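PDB 6GCV: chemotaxis transducer from Pseudomonas aeruginosa, which binds nitrate directly through its PilJ-type ligand-binding domain and probably relays the signal that steers the bacterium by chemotaxis. Local coordinates for residues Asn22-Gln27 against Ala63-Gly68; Ala35-Gln40 against Pro48-Ala53; Gln57-Ala62 against Arg95-Leu100; Ser75-Pro80 against Ser131-Arg136; Ala83-Lys88 against Leu123-Asn128. One frame throughout, in Å; residues are numbered along the deposited sequence. Where two conformers were deposited one is given.

Contact 1 (Asn22-Gln27 against Ala63-Gly68)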
# COMPACT_ATOMS: atom_id res chain seq x y z
N ASN A 22 9.91 4.06 6.21
CA ASN A 22 9.61 3.43 4.93
C ASN A 22 9.03 2.03 5.09
O ASN A 22 8.02 1.69 4.47
CB ASN A 22 10.85 3.37 4.04
CG ASN A 22 10.55 2.81 2.68
OD1 ASN A 22 9.59 3.23 2.04
ND2 ASN A 22 11.32 1.82 2.25
N VAL A 23 9.66 1.23 5.96
CA VAL A 23 9.23 -0.13 6.18
C VAL A 23 7.84 -0.16 6.82
O VAL A 23 6.98 -0.95 6.41
CB VAL A 23 10.29 -0.89 7.00
CG1 VAL A 23 9.77 -2.16 7.61
CG2 VAL A 23 11.51 -1.17 6.13
N ALA A 24 7.62 0.71 7.79
CA ALA A 24 6.29 0.77 8.41
C ALA A 24 5.22 1.21 7.37
O ALA A 24 4.14 0.65 7.31
CB ALA A 24 6.32 1.70 9.61
N GLY A 25 5.52 2.25 6.58
CA GLY A 25 4.58 2.67 5.57
C GLY A 25 4.28 1.57 4.56
O GLY A 25 3.10 1.37 4.19
N ALA A 26 5.31 0.85 4.15
CA ALA A 26 5.12 -0.21 3.16
C ALA A 26 4.19 -1.32 3.67
O ALA A 26 3.58 -2.00 2.86
CB ALA A 26 6.44 -0.76 2.69
N GLN A 27 4.08 -1.48 5.00
CA GLN A 27 3.12 -2.46 5.52
C GLN A 27 1.70 -2.14 5.02
O GLN A 27 0.88 -3.03 4.80
CB GLN A 27 3.11 -2.47 7.05
CG GLN A 27 4.39 -2.88 7.74
CD GLN A 27 4.76 -4.32 7.44
OE1 GLN A 27 5.14 -4.66 6.31
NE2 GLN A 27 4.68 -5.18 8.47
N ALA A 63 8.49 -8.26 12.11
CA ALA A 63 9.50 -8.72 13.06
C ALA A 63 10.63 -7.70 13.18
O ALA A 63 11.14 -7.44 14.28
CB ALA A 63 10.03 -10.08 12.65
N ASP A 64 11.03 -7.08 12.07
CA ASP A 64 12.04 -6.05 12.10
C ASP A 64 11.62 -4.85 12.93
O ASP A 64 12.44 -4.25 13.64
CB ASP A 64 12.41 -5.62 10.68
CG ASP A 64 13.16 -6.69 9.89
OD1 ASP A 64 13.76 -7.60 10.51
OD2 ASP A 64 13.20 -6.57 8.63
N LEU A 65 10.36 -4.44 12.81
CA LEU A 65 9.85 -3.31 13.59
C LEU A 65 9.76 -3.66 15.08
O LEU A 65 9.96 -2.79 15.94
CB LEU A 65 8.48 -2.87 13.06
CG LEU A 65 8.49 -2.22 11.66
CD1 LEU A 65 7.10 -2.16 11.08
CD2 LEU A 65 9.09 -0.84 11.74
N ASP A 66 9.49 -4.93 15.39
CA ASP A 66 9.38 -5.35 16.78
C ASP A 66 10.74 -5.46 17.46
O ASP A 66 10.87 -5.15 18.64
CB ASP A 66 8.74 -6.73 16.86
CG ASP A 66 7.24 -6.73 16.63
OD1 ASP A 66 6.56 -5.69 16.71
OD2 ASP A 66 6.71 -7.84 16.38
N ALA A 67 11.74 -5.95 16.73
CA ALA A 67 13.05 -6.28 17.31
C ALA A 67 14.20 -5.37 16.90
O ALA A 67 15.25 -5.38 17.55
CB ALA A 67 13.41 -7.71 16.97
N GLY A 68 13.98 -4.58 15.86
CA GLY A 68 15.06 -3.88 15.20
C GLY A 68 15.80 -4.80 14.27
O GLY A 68 15.79 -6.04 14.45

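Contact 2 (Ala35-Gln40 against Pro48-Ala53). With NA (sodium ion), chain E; ACT (acetate ion), chain G.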
# COMPACT_ATOMS: atom_id res chain seq x y z
N ALA A 35 -4.29 -8.72 -0.39
CA ALA A 35 -5.71 -8.89 -0.63
C ALA A 35 -5.99 -9.05 -2.13
O ALA A 35 -6.77 -9.90 -2.54
CB ALA A 35 -6.50 -7.72 -0.08
N ARG A 36 -5.38 -8.20 -2.95
CA ARG A 36 -5.58 -8.36 -4.36
C ARG A 36 -5.10 -9.70 -4.89
O ARG A 36 -5.76 -10.33 -5.70
CB ARG A 36 -5.16 -7.14 -5.13
CG ARG A 36 -3.79 -6.77 -5.22
CD ARG A 36 -3.15 -7.20 -6.52
NE ARG A 36 -1.83 -6.61 -6.64
CZ ARG A 36 -0.85 -7.01 -7.44
NH1 ARG A 36 -0.88 -8.21 -7.99
NH2 ARG A 36 0.27 -6.26 -7.45
N GLU A 37 -3.95 -10.16 -4.40
CA GLU A 37 -3.45 -11.47 -4.83
C GLU A 37 -4.41 -12.60 -4.40
O GLU A 37 -4.61 -13.57 -5.17
CB GLU A 37 -2.06 -11.68 -4.25
CG GLU A 37 -1.02 -10.81 -4.91
CD GLU A 37 0.31 -10.72 -4.19
OE1 GLU A 37 0.35 -10.95 -2.98
OE2 GLU A 37 1.34 -10.36 -4.84
N ALA A 38 -4.93 -12.52 -3.17
CA ALA A 38 -5.87 -13.56 -2.72
C ALA A 38 -7.15 -13.56 -3.52
O ALA A 38 -7.69 -14.63 -3.85
CB ALA A 38 -6.14 -13.38 -1.24
N LEU A 39 -7.67 -12.36 -3.84
CA LEU A 39 -8.89 -12.28 -4.65
C LEU A 39 -8.65 -12.81 -6.07
O LEU A 39 -9.52 -13.47 -6.66
CB LEU A 39 -9.40 -10.84 -4.69
CG LEU A 39 -9.91 -10.32 -3.33
CD1 LEU A 39 -10.00 -8.80 -3.39
CD2 LEU A 39 -11.23 -10.91 -2.95
N GLN A 40 -7.48 -12.56 -6.62
CA GLN A 40 -7.16 -13.09 -7.93
C GLN A 40 -7.08 -14.64 -7.94
O GLN A 40 -7.51 -15.30 -8.87
CB GLN A 40 -5.89 -12.46 -8.46
CG GLN A 40 -5.67 -12.75 -9.93
CD GLN A 40 -4.70 -11.77 -10.55
OE1 GLN A 40 -4.62 -10.61 -10.15
NE2 GLN A 40 -3.94 -12.23 -11.53
N PRO A 48 -0.11 -18.66 -6.13
CA PRO A 48 0.10 -18.84 -4.69
C PRO A 48 1.47 -18.43 -4.24
O PRO A 48 1.64 -18.05 -3.08
CB PRO A 48 -0.15 -20.32 -4.48
CG PRO A 48 -0.59 -20.89 -5.77
CD PRO A 48 -0.38 -19.92 -6.85
N LYS A 49 2.47 -18.53 -5.11
CA LYS A 49 3.82 -18.14 -4.74
C LYS A 49 3.91 -16.65 -4.48
O LYS A 49 4.64 -16.20 -3.62
CB LYS A 49 4.82 -18.56 -5.81
CG LYS A 49 4.85 -20.08 -6.00
CD LYS A 49 5.81 -20.49 -7.11
CE LYS A 49 5.22 -20.16 -8.47
NZ LYS A 49 5.97 -20.77 -9.58
N ALA A 50 3.16 -15.88 -5.24
CA ALA A 50 3.16 -14.41 -5.12
C ALA A 50 2.52 -14.01 -3.81
O ALA A 50 3.03 -13.15 -3.11
CB ALA A 50 2.46 -13.76 -6.30
N LEU A 51 1.38 -14.60 -3.50
CA LEU A 51 0.72 -14.33 -2.25
C LEU A 51 1.63 -14.65 -1.07
O LEU A 51 1.78 -13.87 -0.14
CB LEU A 51 -0.60 -15.07 -2.15
CG LEU A 51 -1.38 -14.90 -0.82
CD1 LEU A 51 -1.69 -13.47 -0.52
CD2 LEU A 51 -2.66 -15.72 -0.81
N ALA A 52 2.25 -15.84 -1.10
CA ALA A 52 3.17 -16.22 -0.04
C ALA A 52 4.27 -15.22 0.11
O ALA A 52 4.66 -14.88 1.24
CB ALA A 52 3.72 -17.62 -0.25
N ALA A 53 4.85 -14.78 -1.01
CA ALA A 53 5.96 -13.85 -0.92
C ALA A 53 5.56 -12.51 -0.31
O ALA A 53 6.31 -11.91 0.46
CB ALA A 53 6.56 -13.67 -2.30
NA NA E . -2.43 -14.12 -7.08
C ACT G . 2.16 -10.11 -8.10
O ACT G . 1.96 -9.58 -9.24
OXT ACT G . 1.18 -10.47 -7.36
CH3 ACT G . 3.53 -10.10 -7.50
O HOH W 1 -0.76 -12.21 -8.31

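Contact 3 (Gln57-Ala62 against Arg95-Leu100)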
# COMPACT_ATOMS: atom_id res chain seq x y z
N GLN A 57 6.95 -10.81 3.11
CA GLN A 57 7.52 -9.45 3.24
C GLN A 57 6.88 -8.71 4.43
O GLN A 57 7.58 -8.03 5.20
CB GLN A 57 7.32 -8.66 1.96
CG GLN A 57 8.12 -9.08 0.77
CD GLN A 57 9.58 -8.70 0.82
OE1 GLN A 57 10.11 -8.12 1.78
NE2 GLN A 57 10.26 -9.05 -0.26
N TYR A 58 5.57 -8.82 4.55
CA TYR A 58 4.87 -8.18 5.66
C TYR A 58 5.39 -8.71 7.00
O TYR A 58 5.67 -7.95 7.94
CB TYR A 58 3.35 -8.37 5.55
CG TYR A 58 2.60 -7.84 6.75
CD1 TYR A 58 2.51 -8.54 7.91
CD2 TYR A 58 2.07 -6.57 6.74
CE1 TYR A 58 1.97 -7.99 9.05
CE2 TYR A 58 1.44 -6.03 7.86
CZ TYR A 58 1.41 -6.76 9.02
OH TYR A 58 0.84 -6.21 10.16
N GLU A 59 5.53 -10.03 7.10
CA GLU A 59 5.92 -10.63 8.38
C GLU A 59 7.35 -10.33 8.69
O GLU A 59 7.71 -10.17 9.86
CB GLU A 59 5.64 -12.11 8.38
CG GLU A 59 4.15 -12.42 8.41
CD GLU A 59 3.78 -13.81 8.82
OE1 GLU A 59 4.67 -14.64 9.12
OE2 GLU A 59 2.58 -14.05 8.97
N ARG A 60 8.21 -10.23 7.68
CA ARG A 60 9.61 -9.91 7.89
C ARG A 60 9.70 -8.50 8.46
O ARG A 60 10.40 -8.23 9.44
CB ARG A 60 10.36 -10.02 6.55
CG ARG A 60 11.83 -9.74 6.59
CD ARG A 60 12.48 -10.17 5.30
NE ARG A 60 12.17 -9.33 4.15
CZ ARG A 60 12.92 -8.29 3.75
NH1 ARG A 60 13.96 -7.89 4.44
NH2 ARG A 60 12.64 -7.60 2.66
N SER A 61 8.96 -7.58 7.83
CA SER A 61 8.94 -6.21 8.30
C SER A 61 8.37 -6.10 9.70
O SER A 61 8.89 -5.33 10.50
CB SER A 61 8.17 -5.33 7.34
OG SER A 61 8.93 -5.17 6.16
N ALA A 62 7.31 -6.86 10.01
CA ALA A 62 6.71 -6.80 11.33
C ALA A 62 7.73 -7.20 12.41
O ALA A 62 7.84 -6.54 13.43
CB ALA A 62 5.46 -7.64 11.42
N ARG A 95 -5.82 -12.57 12.42
CA ARG A 95 -7.14 -12.90 11.90
C ARG A 95 -7.22 -12.64 10.40
O ARG A 95 -7.81 -13.42 9.66
CB ARG A 95 -8.21 -12.11 12.66
CG ARG A 95 -8.35 -12.56 14.12
CD ARG A 95 -9.40 -11.78 14.89
NE ARG A 95 -8.93 -10.48 15.37
CZ ARG A 95 -8.32 -10.26 16.54
NH1 ARG A 95 -8.04 -11.27 17.36
NH2 ARG A 95 -7.95 -9.03 16.88
N TYR A 96 -6.64 -11.55 9.95
CA TYR A 96 -6.63 -11.22 8.51
C TYR A 96 -5.89 -12.26 7.71
O TYR A 96 -6.33 -12.67 6.62
CB TYR A 96 -5.99 -9.85 8.33
CG TYR A 96 -5.98 -9.29 6.92
CD1 TYR A 96 -7.16 -9.02 6.23
CD2 TYR A 96 -4.80 -9.01 6.30
CE1 TYR A 96 -7.12 -8.46 4.95
CE2 TYR A 96 -4.75 -8.43 5.04
CZ TYR A 96 -5.90 -8.12 4.38
OH TYR A 96 -5.89 -7.46 3.16
N ARG A 97 -4.74 -12.70 8.23
CA ARG A 97 -3.94 -13.71 7.53
C ARG A 97 -4.74 -14.99 7.33
O ARG A 97 -4.72 -15.59 6.26
CB ARG A 97 -2.63 -13.95 8.28
CG ARG A 97 -1.68 -14.89 7.54
CD ARG A 97 -0.51 -15.18 8.43
NE ARG A 97 -0.96 -15.77 9.67
CZ ARG A 97 -0.44 -15.52 10.86
NH1 ARG A 97 0.61 -14.70 11.00
NH2 ARG A 97 -0.95 -16.12 11.91
N ALA A 98 -5.49 -15.39 8.35
CA ALA A 98 -6.30 -16.60 8.21
C ALA A 98 -7.39 -16.39 7.16
O ALA A 98 -7.72 -17.28 6.40
CB ALA A 98 -6.93 -16.99 9.53
N MET A 99 -7.96 -15.19 7.09
CA MET A 99 -8.98 -14.89 6.09
C MET A 99 -8.39 -14.96 4.68
O MET A 99 -9.02 -15.47 3.77
CB MET A 99 -9.54 -13.49 6.28
CG MET A 99 -10.40 -13.26 7.50
SD MET A 99 -10.80 -11.49 7.64
CE MET A 99 -11.70 -11.56 9.19
N LEU A 100 -7.18 -14.43 4.50
CA LEU A 100 -6.51 -14.48 3.19
C LEU A 100 -6.41 -15.90 2.65
O LEU A 100 -6.68 -16.15 1.49
CB LEU A 100 -5.09 -13.89 3.25
CG LEU A 100 -4.99 -12.40 3.42
CD1 LEU A 100 -3.60 -11.97 3.79
CD2 LEU A 100 -5.37 -11.69 2.15

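Contact 4 (Ser75-Pro80 against Ser131-Arg136)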
# COMPACT_ATOMS: atom_id res chain seq x y z
N SER A 75 15.08 0.66 12.97
CA SER A 75 15.18 0.92 14.41
C SER A 75 14.04 0.26 15.19
O SER A 75 12.90 0.31 14.75
CB SER A 75 15.11 2.46 14.65
OG SER A 75 16.00 3.20 13.80
N ARG A 76 14.32 -0.30 16.37
CA ARG A 76 13.23 -0.71 17.27
C ARG A 76 12.81 0.55 17.99
O ARG A 76 13.64 1.28 18.53
CB ARG A 76 13.69 -1.78 18.28
CG ARG A 76 12.58 -2.23 19.23
CD ARG A 76 13.07 -3.18 20.31
NE ARG A 76 14.20 -2.65 21.07
CZ ARG A 76 14.10 -1.86 22.14
NH1 ARG A 76 12.92 -1.49 22.63
NH2 ARG A 76 15.21 -1.45 22.74
N MET A 77 11.51 0.82 18.04
CA MET A 77 10.99 1.96 18.75
C MET A 77 10.25 1.43 19.96
O MET A 77 9.19 0.81 19.83
CB MET A 77 10.10 2.81 17.87
CG MET A 77 10.79 3.36 16.64
SD MET A 77 9.75 4.51 15.65
CE MET A 77 9.84 5.98 16.68
N GLY A 78 10.84 1.65 21.13
CA GLY A 78 10.36 1.04 22.37
C GLY A 78 9.29 1.83 23.12
O GLY A 78 8.81 1.38 24.14
N ALA A 79 8.92 3.01 22.62
CA ALA A 79 7.91 3.82 23.26
C ALA A 79 6.68 2.99 23.53
O ALA A 79 6.22 2.30 22.63
CB ALA A 79 7.54 5.01 22.38
N PRO A 80 6.10 3.09 24.74
CA PRO A 80 4.99 2.18 25.04
C PRO A 80 3.80 2.28 24.10
O PRO A 80 3.20 1.28 23.78
CB PRO A 80 4.59 2.57 26.47
CG PRO A 80 5.79 3.23 27.03
CD PRO A 80 6.47 3.92 25.90
N SER A 131 1.65 6.86 11.87
CA SER A 131 1.44 8.19 12.48
C SER A 131 2.11 8.29 13.84
O SER A 131 2.77 9.30 14.14
CB SER A 131 -0.05 8.46 12.64
OG SER A 131 -0.67 8.62 11.37
N LEU A 132 1.96 7.27 14.67
CA LEU A 132 2.59 7.31 16.00
C LEU A 132 4.11 7.32 15.88
O LEU A 132 4.82 8.02 16.64
CB LEU A 132 2.15 6.11 16.83
CG LEU A 132 0.69 6.10 17.26
CD1 LEU A 132 0.39 4.74 17.88
CD2 LEU A 132 0.38 7.20 18.26
N MET A 133 4.63 6.52 14.97
CA MET A 133 6.09 6.47 14.74
C MET A 133 6.62 7.81 14.28
O MET A 133 7.63 8.29 14.81
CB MET A 133 6.45 5.38 13.75
CG MET A 133 6.25 3.98 14.31
SD MET A 133 6.45 2.69 13.05
CE MET A 133 8.18 2.84 12.67
N SER A 134 5.91 8.44 13.35
CA SER A 134 6.34 9.72 12.83
C SER A 134 6.25 10.81 13.88
O SER A 134 7.11 11.67 13.96
CB SER A 134 5.52 10.10 11.61
OG SER A 134 5.86 9.25 10.57
N ALA A 135 5.22 10.77 14.71
CA ALA A 135 5.07 11.76 15.76
C ALA A 135 6.28 11.75 16.71
O ALA A 135 6.75 12.73 17.09
CB ALA A 135 3.79 11.54 16.54
N ARG A 136 6.67 10.48 17.01
CA ARG A 136 7.81 10.34 17.96
C ARG A 136 9.11 10.72 17.28
O ARG A 136 9.97 11.36 17.88
CB ARG A 136 7.89 8.90 18.45
CG ARG A 136 9.07 8.55 19.35
CD ARG A 136 9.36 9.55 20.45
NE ARG A 136 10.41 9.02 21.30
CZ ARG A 136 11.70 9.19 21.08
NH1 ARG A 136 12.09 9.95 20.06
NH2 ARG A 136 12.59 8.64 21.89

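Contact 5 (Ala83-Lys88 against Leu123-Asn128)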
# COMPACT_ATOMS: atom_id res chain seq x y z
N ALA A 83 4.79 0.40 20.84
CA ALA A 83 4.75 -1.04 21.10
C ALA A 83 3.32 -1.53 21.24
O ALA A 83 2.99 -2.57 20.69
CB ALA A 83 5.56 -1.37 22.36
N ALA A 84 2.46 -0.79 21.92
CA ALA A 84 1.05 -1.17 22.08
C ALA A 84 0.33 -1.21 20.73
O ALA A 84 -0.46 -2.12 20.48
CB ALA A 84 0.32 -0.24 23.05
N GLN A 85 0.60 -0.23 19.87
CA GLN A 85 0.00 -0.23 18.54
C GLN A 85 0.51 -1.39 17.68
O GLN A 85 -0.28 -1.99 16.93
CB GLN A 85 0.18 1.10 17.84
CG GLN A 85 -0.55 1.23 16.49
CD GLN A 85 -2.07 1.15 16.60
OE1 GLN A 85 -2.64 1.27 17.68
NE2 GLN A 85 -2.74 0.90 15.47
N ARG A 86 1.79 -1.75 17.80
CA ARG A 86 2.30 -2.94 17.08
C ARG A 86 1.55 -4.17 17.56
O ARG A 86 1.23 -5.04 16.75
CB ARG A 86 3.81 -3.15 17.25
CG ARG A 86 4.65 -2.11 16.56
CD ARG A 86 6.12 -2.55 16.44
NE ARG A 86 6.76 -2.73 17.75
CZ ARG A 86 7.46 -1.81 18.39
NH1 ARG A 86 7.69 -0.62 17.85
NH2 ARG A 86 7.96 -2.08 19.61
N GLN A 87 1.27 -4.27 18.86
CA GLN A 87 0.54 -5.44 19.35
C GLN A 87 -0.91 -5.46 18.89
O GLN A 87 -1.43 -6.50 18.56
CB GLN A 87 0.61 -5.60 20.88
CG GLN A 87 -0.10 -6.89 21.33
CD GLN A 87 0.30 -8.13 20.49
OE1 GLN A 87 -0.56 -8.86 19.90
NE2 GLN A 87 1.61 -8.36 20.40
N LYS A 88 -1.55 -4.30 18.84
CA LYS A 88 -2.92 -4.20 18.34
C LYS A 88 -2.97 -4.63 16.88
O LYS A 88 -3.81 -5.41 16.49
CB LYS A 88 -3.44 -2.77 18.49
CG LYS A 88 -4.88 -2.58 18.11
CD LYS A 88 -5.34 -1.15 18.30
CE LYS A 88 -6.79 -0.99 17.87
NZ LYS A 88 -7.27 0.34 18.22
N LEU A 123 -5.60 -1.83 7.46
CA LEU A 123 -4.97 -0.68 6.81
C LEU A 123 -5.00 0.55 7.73
O LEU A 123 -3.97 1.23 7.90
CB LEU A 123 -5.67 -0.40 5.47
CG LEU A 123 -5.22 0.84 4.75
CD1 LEU A 123 -3.75 0.83 4.43
CD2 LEU A 123 -6.05 1.03 3.50
N GLY A 124 -6.15 0.78 8.34
CA GLY A 124 -6.29 1.93 9.25
C GLY A 124 -5.36 1.85 10.43
O GLY A 124 -4.78 2.85 10.85
N GLU A 125 -5.24 0.66 11.00
CA GLU A 125 -4.35 0.48 12.16
C GLU A 125 -2.89 0.56 11.79
O GLU A 125 -2.08 1.04 12.59
CB GLU A 125 -4.67 -0.79 12.93
CG GLU A 125 -6.10 -0.79 13.46
CD GLU A 125 -6.41 0.32 14.46
OE1 GLU A 125 -5.50 0.90 15.09
OE2 GLU A 125 -7.61 0.61 14.65
N LEU A 126 -2.55 0.13 10.58
CA LEU A 126 -1.19 0.31 10.10
C LEU A 126 -0.89 1.77 9.87
O LEU A 126 0.21 2.24 10.14
CB LEU A 126 -0.96 -0.50 8.82
CG LEU A 126 -0.93 -2.00 9.01
CD1 LEU A 126 -1.08 -2.73 7.68
CD2 LEU A 126 0.31 -2.44 9.77
N ASN A 127 -1.85 2.50 9.32
CA ASN A 127 -1.66 3.93 9.16
C ASN A 127 -1.50 4.60 10.52
O ASN A 127 -0.68 5.51 10.68
CB ASN A 127 -2.84 4.52 8.41
CG ASN A 127 -2.54 5.90 7.94
OD1 ASN A 127 -1.51 6.15 7.31
ND2 ASN A 127 -3.45 6.79 8.22
N ASN A 128 -2.29 4.17 11.52
CA ASN A 128 -2.13 4.72 12.86
C ASN A 128 -0.73 4.44 13.43
O ASN A 128 -0.14 5.27 14.11
CB ASN A 128 -3.20 4.19 13.81
CG ASN A 128 -4.60 4.68 13.47
OD1 ASN A 128 -4.76 5.68 12.76
ND2 ASN A 128 -5.63 3.97 13.97
O HOH W 2 -4.69 3.23 17.13

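Contact 1 (Asn22-Gln27 against Ala63-Gly68)
Gln-27 meets Leu-65 through the methylene below its flat carboxamide, with Gln-27 CG lying 4.4 Å from Leu-65 CD1. The amide itself is turned to the backbone of helix 48-67: NE2 is hydrogen-bonded to the carbonyl of Tyr-58, and the group packs beside Ser-61 and Ala-62. This bond helps to orient the buried amide and satisfies its nitrogen.

The setting is a four-helix bundle, in which the start of helix 18-42 meets the end of helix 48-67. The two short segments run at 137° to each other, with axes 10.6 Å apart. That spacing is bridged by one long side chain, Leu-65, directed at Val-23 and Ala-24. Its CG stands anti to its own carbonyl carbon (chi1 -69°), which carries the forked end across to helix 18-42. On one flank the branch point meets a methyl of Val-23, CG1 to Leu-65 CG 4.2 Å. Methyl CD1 settles over Ala-24, close to its backbone.

No hydrogen bond crosses between the segments, so the join is purely apolar. Met-133 of helix 112-137 touches both Ala-24 and Leu-65, and Val-74 of the following loop touches Val-23 and Leu-65, adding further apolar cover to the leucine. The closest approach is that of CD1 of Leu-65 to CA of Ala-24, at 4.0 Å, with the CB of Ala-24 slightly farther from the same methyl.

Contact 2 (Ala35-Gln40 against Pro48-Ala53)
Glu-37 reaches from helix 18-42 across helix 48-67 as an extended arm, its carboxylate set against the backbone of Ala-50 and Leu-51. Its CG is anti to the carbonyl carbon (chi1 -71°) and the chain beyond runs straight, placing OE1 3.5 Å from CA of Leu-51. That oxygen is hydrogen-bonded to Thr-54, while OE2 forms a salt bridge with Lys-33 and lies 2.5 Å from OXT of an acetate ion. Leu-51 lies beside this arm: its CD1 runs along the Glu-37 chain and CD2 meets CB of Ala-38 at 4.2 Å.

Arg-36 starts out facing away but bends round at chi2; NH1 makes a weak hydrogen bond to acetate O (3.4 Å), and NH2 is bonded to Gln-32 and Thr-120 of the second subunit. The acetate, probably from the crystallisation liquor, also bonds that Thr-120. The backbone oxygen of Glu-37 binds a sodium ion at 2.9 Å, with water 1 and Asp-47 as further ligands; the water also donates to acetate OXT.

The antiparallel pair, at 157° and 9.2 Å between axes, is a helical hairpin. Ala-38 packs on Leu-100 of helix 80-103, and Ala-35 on Phe-115 of helix 112-137.

Contact 3 (Gln57-Ala62 against Arg95-Leu100)
Glu-59 and Arg-97 join these two segments by a salt bridge between long side chains, across helices whose nearest CA atoms are still 10.4 Å apart. Segment 57-62 of helix 48-67 opens with Gln-57, whose OE1 takes a hydrogen bond from Arg-60 NH2 (2.7 Å), tying the two together one turn apart. Tyr-58 follows on the inner side, its ring stacked with that of Trp-93. Glu-59 then projects toward segment 95-100 with an extended chain, and its OE2 accepts from Arg-97 NH1 at 2.9 Å. The bond is moderately bent, 148° at the hydrogen. It arrives on the syn side of the oxygen but 32° out of the carboxylate plane, and the carboxylate and guanidinium are turned 70° against each other. The extended start of the Arg-97 chain carries CD to 3.3 Å from Glu-59 OE2, and the bend at chi3 then turns the guanidinium so that NH1 meets the same oxygen. Trp-93 NE1 adds a weak hydrogen bond to it. Ser-61 faces inward, its OG bonded to Arg-72.

The arrangement is a salt bridge on the surface between helices 48-67 and 80-103 of a four-helix bundle, with Tyr-58 and Tyr-96 buried behind it.

Contact 4 (Ser75-Pro80 against Ser131-Arg136)
Apolar and sulfur contacts come first: Met-77, in the loop leading to helix 80-103, pushes its thioether against Met-133 and Arg-136 of helix 112-137. The sulfur of Met-77 lies alongside the Met-133 chain, 3.8 Å from CE and equally 3.8 Å from CG, with CB only slightly farther. Met-133 can present both ends of its chain in this way because it doubles back at the sulfur (chi3 66°), folding its methyl round to the side where Met-77 arrives. The two side chains cross obliquely.

A second group of contacts belongs to the terminal methyl. A matching bend in Met-77 (chi3 76°) sends CE down onto the helix, 3.7 Å from the backbone oxygen of Met-133. It also meets the aliphatic part of Arg-136, with CE 3.8 Å from CG, but this contact belongs to one of two conformers of the exposed arginine and is less certain.

Hydrogen bonds between the segments are absent, and polar anchoring of the loop comes from outside. The carbonyl of Met-77 accepts from Arg-86, and the backbone nitrogen of Ser-75 donates to Thr-20. Ala-79 occupies the N-cap position of the helix that follows.

Ile-82 touches Met-77, Met-133 and Arg-136, and Ile-16 also covers Met-77. The chemistry is therefore that of dispersion between flexible thioethers and methylenes, a contact that depends on shape and burial rather than on direction.

Contact 5 (Ala83-Lys88 against Leu123-Asn128)
Gln-85 grips Glu-125 by two hydrogen bonds from a single amide nitrogen. NE2 donates to the carboxylate oxygen OE1 of Glu-125 at 2.8 Å, nearly straight at 164°, and to the backbone oxygen of Glu-125 at 3.0 Å. Helices 80-103 and 112-137 run antiparallel here as neighbours in the four-helix bundle, 165° between the segment directions and 9.7 Å between their axes. Both acceptors lie close to the amide plane of Gln-85, which fixes its rotation; on the carboxylate the anti lone pair is used.

The bend of Glu-125 at chi2 (-62°) folds its carboxylate back over its own helix, so the side chain and the carbonyl face the same nitrogen. Lys-88, on the same helix as Gln-85 and one turn on, reaches fully extended across to the carboxylate; its NZ makes a long salt bridge with Glu-125 OE2, 3.6 Å. Asn-128 adds a weak hydrogen bond from ND2 to OE1.

Farther out, Gln-85 packs on Leu-129 and Leu-132, and Glu-125 on Val-89 and Ile-92, so apolar residues flank the polar cluster. The amide oxygen of Gln-85 meets a water: water 2 donates to Gln-85 OE1 at 2.9 Å and to Glu-125 OE1 at 3.2 Å.

How the contacts relate
The contacts tie four helices, 18-42, 48-67, 80-103 and 112-137, into one elongated bundle; contact 4 fastens the loop before helix 80-103 to helix 112-137. Contacts 1 and 2 join the first hairpin on opposite sides of the chain's centre, 21 Å apart between centres, whereas contact 5 joins the second. Contact 3 links the two hairpins, its segments alternating along the chain with those of contacts 1, 4 and 5. Contacts 1, 4 and 5 cluster with centres 11 Å apart; Arg-86 connects them, by a salt bridge to Asp-66 in contact 1 and a probable hydrogen bond to Met-77 O in contact 4. Helix 18-42, with a part from helix 112-137, faces the second subunit.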